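Local coordinates for protein phosphoribosylaminoimidazole-succinocarboxamide synthase (Pyrococcus horikoshii, PDB 4O7L) that catalyses the ATP-dependent joining of L-aspartate to the carboxylate of carboxyaminoimidazole ribotide, forming SAICAR in de novo purine biosynthesis, at residues 66-71 with 187-192; 151-156 with 174-179. All blocks are in the same frame, centred on the assembly; numbering follows the deposited sequence.

Interaction 1: 66-71 with 187-192. With ADP (adenosine-5'-diphosphate), chain B.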
# COMPACT_ATOMS: atom_id res chain seq x y z
N LYS A 66 13.67 -4.91 22.07
CA LYS A 66 14.15 -3.62 22.57
C LYS A 66 13.05 -2.57 22.47
O LYS A 66 12.57 -2.26 21.37
CB LYS A 66 15.35 -3.11 21.77
CG LYS A 66 16.63 -3.91 21.89
CD LYS A 66 17.80 -2.93 21.93
CE LYS A 66 19.09 -3.57 21.48
NZ LYS A 66 19.10 -3.57 19.99
N THR A 67 12.64 -2.03 23.61
CA THR A 67 11.59 -1.02 23.64
C THR A 67 12.14 0.26 24.24
O THR A 67 13.24 0.28 24.80
CB THR A 67 10.37 -1.47 24.46
OG1 THR A 67 10.65 -1.35 25.86
CG2 THR A 67 9.97 -2.90 24.15
N HIS A 68 11.38 1.34 24.14
CA HIS A 68 11.78 2.59 24.79
C HIS A 68 11.47 2.66 26.28
O HIS A 68 11.87 3.61 26.95
CB HIS A 68 11.19 3.78 24.04
CG HIS A 68 9.68 3.92 24.17
ND1 HIS A 68 9.03 5.06 23.89
CD2 HIS A 68 8.70 3.00 24.58
CE1 HIS A 68 7.71 4.90 24.09
NE2 HIS A 68 7.51 3.64 24.52
N PHE A 69 10.77 1.66 26.81
CA PHE A 69 10.35 1.70 28.22
C PHE A 69 11.54 1.79 29.18
O PHE A 69 12.40 0.91 29.16
CB PHE A 69 9.48 0.49 28.57
CG PHE A 69 9.02 0.47 30.01
CD1 PHE A 69 8.06 1.39 30.46
CD2 PHE A 69 9.54 -0.44 30.92
CE1 PHE A 69 7.64 1.39 31.78
CE2 PHE A 69 9.11 -0.46 32.24
CZ PHE A 69 8.17 0.46 32.68
N ILE A 70 11.60 2.84 29.99
CA ILE A 70 12.62 2.95 31.05
C ILE A 70 12.00 2.70 32.44
O ILE A 70 12.49 1.87 33.21
CB ILE A 70 13.39 4.29 31.00
CG1 ILE A 70 14.25 4.36 29.73
CG2 ILE A 70 14.24 4.49 32.26
CD1 ILE A 70 15.00 5.66 29.55
N GLY A 71 10.91 3.40 32.75
CA GLY A 71 10.23 3.18 34.02
C GLY A 71 8.93 3.94 34.19
O GLY A 71 8.44 4.58 33.26
N VAL A 187 14.19 0.58 17.85
CA VAL A 187 13.57 0.44 19.17
C VAL A 187 12.05 0.66 19.09
O VAL A 187 11.58 1.58 18.45
CB VAL A 187 14.24 1.41 20.17
CG1 VAL A 187 13.63 1.28 21.55
CG2 VAL A 187 15.74 1.14 20.25
N LEU A 188 11.30 -0.23 19.73
CA LEU A 188 9.85 -0.17 19.74
C LEU A 188 9.41 0.98 20.64
O LEU A 188 9.93 1.13 21.74
CB LEU A 188 9.27 -1.49 20.26
CG LEU A 188 7.76 -1.60 20.38
CD1 LEU A 188 7.14 -1.50 19.01
CD2 LEU A 188 7.40 -2.94 21.00
N ALA A 189 8.49 1.80 20.16
CA ALA A 189 8.16 3.04 20.86
C ALA A 189 6.66 3.21 21.14
O ALA A 189 5.92 2.22 21.22
CB ALA A 189 8.72 4.25 20.11
N ASP A 190 6.24 4.47 21.32
CA ASP A 190 4.84 4.82 21.54
C ASP A 190 4.18 3.93 22.62
O ASP A 190 4.78 3.69 23.67
CB ASP A 190 4.07 4.76 20.20
CG ASP A 190 2.74 5.48 20.27
OD1 ASP A 190 1.72 4.82 20.05
OD2 ASP A 190 2.72 6.69 20.54
N GLU A 191 2.97 3.42 22.36
CA GLU A 191 2.23 2.68 23.38
C GLU A 191 1.74 1.35 22.82
O GLU A 191 1.76 1.14 21.59
CB GLU A 191 1.03 3.50 23.89
CG GLU A 191 -0.15 3.56 22.91
CD GLU A 191 -1.29 4.45 23.37
OE1 GLU A 191 -2.12 4.02 24.20
OE2 GLU A 191 -1.38 5.59 22.87
N ILE A 192 1.29 0.47 23.73
CA ILE A 192 0.55 -0.75 23.37
C ILE A 192 -0.61 -0.87 24.36
O ILE A 192 -0.39 -1.17 25.54
CB ILE A 192 1.42 -2.04 23.42
CG1 ILE A 192 2.69 -1.91 22.56
CG2 ILE A 192 0.62 -3.24 22.94
CD1 ILE A 192 3.69 -3.02 22.78
PB ADP B . -0.27 12.11 18.18
O1B ADP B . 0.32 11.84 16.82
O2B ADP B . -1.75 11.79 18.31
O3B ADP B . 0.15 13.42 18.78
PA ADP B . 0.19 10.82 20.72
O1A ADP B . -0.91 11.70 21.25
O2A ADP B . 0.02 9.33 20.92
O3A ADP B . 0.46 11.02 19.14
O5' ADP B . 1.57 11.33 21.41
C5' ADP B . 2.79 10.58 21.36
C4' ADP B . 3.80 11.17 20.37
O4' ADP B . 5.15 10.84 20.73
C3' ADP B . 3.63 10.61 18.97
O3' ADP B . 3.99 11.67 18.07
C2' ADP B . 4.64 9.47 18.91
O2' ADP B . 5.05 9.14 17.59
C1' ADP B . 5.79 10.04 19.72
N9 ADP B . 6.65 9.06 20.43
C8 ADP B . 6.27 7.89 21.00
N7 ADP B . 7.33 7.28 21.59
C5 ADP B . 8.41 8.08 21.42
C6 ADP B . 9.85 8.07 21.79
N6 ADP B . 10.38 7.05 22.50
N1 ADP B . 10.63 9.11 21.40
C2 ADP B . 10.14 10.15 20.70
N3 ADP B . 8.85 10.24 20.34
C4 ADP B . 7.95 9.26 20.66
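His68 lies with one ring face against the backbone of Ala189, whose CA sits 3.6 Å from the ring centroid, straight above it, in a CH-pi contact. Both ring nitrogens are engaged. ND1 accepts a hydrogen bond from N6 of ADP (2.8 Å), which meets the imidazole in its plane at the edge, while NE2 gives a weak bond to Asp190 O, bent to 123° at the hydrogen. A chi1 of 69° places CG between the backbone N and the carbonyl carbon, turning the ring over the Ala189 backbone, with Asp190 O at its edge. Behind it the two segments are joined by a single beta bridge between Thr67 and Leu188: Leu188 N donates to Lys66 O at 2.9 Å, and His68 N returns a bond of 2.8 Å to Leu188 O. Val187 CG1 presses on Thr67 C, 3.2 Å away. This packing gives out at Lys66, where the exposed side chain runs out to a salt bridge with Asp185. With an alanine here in place of His68, the adenine amino group would probably lose this acceptor and Asp190 O its weak donor, and the Ala189 backbone its cover. Asp190 N donates to N7 of the same adenine (3.0 Å), and its carboxylate is held by Lys13 and Lys175. With N6 donating to ND1 and N7 accepting from Asp190 N, the two segments together read the adenine edge, consistent with selection for an adenine nucleotide.

Interaction 2: 151-156 with 174-179. With ADP (adenosine-5'-diphosphate), chain B.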
# COMPACT_ATOMS: atom_id res chain seq x y z
N GLU A 151 10.34 -7.57 10.90
CA GLU A 151 10.80 -8.73 11.70
C GLU A 151 10.46 -8.56 13.18
O GLU A 151 9.94 -9.47 13.81
CB GLU A 151 12.30 -8.96 11.52
CG GLU A 151 12.88 -10.08 12.38
CD GLU A 151 14.37 -10.24 12.15
OE1 GLU A 151 14.75 -10.98 11.22
OE2 GLU A 151 15.17 -9.61 12.87
N ILE A 152 10.75 -7.38 13.72
CA ILE A 152 10.36 -7.05 15.08
C ILE A 152 8.84 -7.09 15.28
O ILE A 152 8.35 -7.73 16.22
CB ILE A 152 10.90 -5.68 15.52
CG1 ILE A 152 12.43 -5.69 15.55
CG2 ILE A 152 10.38 -5.34 16.91
CD1 ILE A 152 13.00 -4.30 15.37
N ALA A 153 8.09 -6.42 14.40
CA ALA A 153 6.62 -6.40 14.49
C ALA A 153 6.03 -7.81 14.52
O ALA A 153 5.12 -8.10 15.32
CB ALA A 153 6.02 -5.60 13.35
N LEU A 154 6.56 -8.68 13.66
CA LEU A 154 6.08 -10.07 13.57
C LEU A 154 6.43 -10.88 14.80
O LEU A 154 5.65 -11.74 15.23
CB LEU A 154 6.63 -10.73 12.31
CG LEU A 154 5.99 -10.31 11.00
CD1 LEU A 154 6.73 -11.04 9.88
CD2 LEU A 154 4.50 -10.62 10.99
N LYS A 155 7.60 -10.60 15.38
CA LYS A 155 7.99 -11.23 16.64
C LYS A 155 7.11 -10.75 17.80
O LYS A 155 6.60 -11.57 18.57
CB LYS A 155 9.48 -11.02 16.94
CG LYS A 155 9.90 -11.66 18.26
CD LYS A 155 11.39 -11.50 18.54
CE LYS A 155 11.70 -12.01 19.95
NZ LYS A 155 13.17 -12.04 20.19
N VAL A 156 6.93 -9.43 17.91
CA VAL A 156 5.96 -8.83 18.85
C VAL A 156 4.57 -9.46 18.74
O VAL A 156 3.94 -9.79 19.75
CB VAL A 156 5.84 -7.29 18.64
CG1 VAL A 156 4.72 -6.72 19.50
CG2 VAL A 156 7.16 -6.59 18.94
N PHE A 174 -2.94 -4.79 15.52
CA PHE A 174 -2.38 -3.73 16.39
C PHE A 174 -1.40 -2.87 15.62
O PHE A 174 -0.86 -3.27 14.58
CB PHE A 174 -1.69 -4.31 17.64
CG PHE A 174 -0.53 -5.22 17.33
CD1 PHE A 174 0.78 -4.73 17.34
CD2 PHE A 174 -0.73 -6.56 17.03
CE1 PHE A 174 1.85 -5.56 17.05
CE2 PHE A 174 0.34 -7.40 16.74
CZ PHE A 174 1.64 -6.90 16.74
N LYS A 175 -1.16 -1.69 16.16
CA LYS A 175 -0.35 -0.66 15.51
C LYS A 175 0.89 -0.45 16.38
O LYS A 175 0.78 -0.28 17.61
CB LYS A 175 -1.18 0.63 15.39
CG LYS A 175 -0.51 1.86 14.75
CD LYS A 175 0.54 2.55 15.64
CE LYS A 175 -0.06 3.40 16.78
NZ LYS A 175 0.70 3.18 18.06
N LEU A 176 2.06 -0.46 15.76
CA LEU A 176 3.29 -0.12 16.47
C LEU A 176 3.98 1.08 15.85
O LEU A 176 3.72 1.43 14.70
CB LEU A 176 4.27 -1.30 16.44
CG LEU A 176 3.84 -2.63 17.07
CD1 LEU A 176 4.87 -3.67 16.68
CD2 LEU A 176 3.68 -2.56 18.58
N GLU A 177 4.86 1.70 16.64
CA GLU A 177 5.73 2.75 16.13
C GLU A 177 7.15 2.47 16.60
O GLU A 177 7.36 1.84 17.64
CB GLU A 177 5.27 4.12 16.63
CG GLU A 177 3.93 4.57 16.05
CD GLU A 177 3.60 6.02 16.38
OE1 GLU A 177 4.48 6.80 16.80
OE2 GLU A 177 2.44 6.39 16.21
N PHE A 178 8.12 2.94 15.82
CA PHE A 178 9.53 2.67 16.07
C PHE A 178 10.37 3.92 15.92
O PHE A 178 9.98 4.84 15.21
CB PHE A 178 10.06 1.65 15.05
CG PHE A 178 9.46 0.29 15.19
CD1 PHE A 178 10.10 -0.67 15.97
CD2 PHE A 178 8.25 -0.02 14.57
CE1 PHE A 178 9.55 -1.95 16.11
CE2 PHE A 178 7.70 -1.29 14.71
CZ PHE A 178 8.35 -2.25 15.48
N GLY A 179 11.54 3.90 16.55
CA GLY A 179 12.53 4.93 16.36
C GLY A 179 13.93 4.36 16.51
O GLY A 179 14.10 3.21 16.93
PB ADP B . -0.27 12.11 18.18
O1B ADP B . 0.32 11.84 16.82
O2B ADP B . -1.75 11.79 18.31
O3B ADP B . 0.15 13.42 18.78
PA ADP B . 0.19 10.82 20.72
O1A ADP B . -0.91 11.70 21.25
O2A ADP B . 0.02 9.33 20.92
O3A ADP B . 0.46 11.02 19.14
O5' ADP B . 1.57 11.33 21.41
C5' ADP B . 2.79 10.58 21.36
C4' ADP B . 3.80 11.17 20.37
O4' ADP B . 5.15 10.84 20.73
C3' ADP B . 3.63 10.61 18.97
O3' ADP B . 3.99 11.67 18.07
C2' ADP B . 4.64 9.47 18.91
O2' ADP B . 5.05 9.14 17.59
C1' ADP B . 5.79 10.04 19.72
N9 ADP B . 6.65 9.06 20.43
C8 ADP B . 6.27 7.89 21.00
N7 ADP B . 7.33 7.28 21.59
C5 ADP B . 8.41 8.08 21.42
C6 ADP B . 9.85 8.07 21.79
N6 ADP B . 10.38 7.05 22.50
N1 ADP B . 10.63 9.11 21.40
C2 ADP B . 10.14 10.15 20.70
N3 ADP B . 8.85 10.24 20.34
C4 ADP B . 7.95 9.26 20.66
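Ile152 and Phe178 pass alongside one another, pointing opposite ways, where helix 143-165 lies against strand 169-180. The ring of Phe178 offers its edge: CE1 meets Ile152 CG2 at 3.6 Å, close to the ring plane. CG2 stands anti to the backbone N of Ile152, which carries this methyl toward the ring. One turn further along the helix, the Val156 side chain runs at a slant to Phe174, its CG1 3.9 Å from CE1 of that ring. Between the two aromatic rings comes Leu176. Its CB leaves the strand toward the helix, and CG lies in the plane of the Phe174 ring, at its edge; from there the branches part. CD1 reaches the helix backbone at Ala153 CA (3.9 Å) and also meets Ala153 CB and, more loosely, Val156 CG1 at 4.2 Å, whereas CD2 packs on Leu188 of the adjoining strand. The small Ala153 thus lets the leucine tip come down to the helix backbone. This is helix-on-sheet packing against an antiparallel sheet; the axes of helix 151-156 and strand 174-176 come within 10.3 Å, their directions 139° apart. Phe174, Leu176 and Phe178, every second residue, all point toward the helix, with no hydrogen bond crossing the interface. Glu177 projects from the other face of the strand, where its OE1 accepts a hydrogen bond of 2.5 Å from the ribose hydroxyl O2' of ADP and its OE2 pairs with Lys122.

From the N terminus, the chain passes through helix 45-62 and reaches 66-71, the first half of interaction 1, whose partner 187-192 arrives only 116 residues later. Within that long loop lies interaction 2, a much shorter closure in which helix 143-165 is followed by strand 169-180; the two are nested and do not cross. Interaction 1 ties the approach to edge strand 69-72 of the five-stranded sheet to the end of strand 186-188, and interaction 2 fastens the helix to the sheet containing that strand. They meet where strands 169-180 and 186-188 run antiparallel, and both border ADP, at its adenine and ribose respectively.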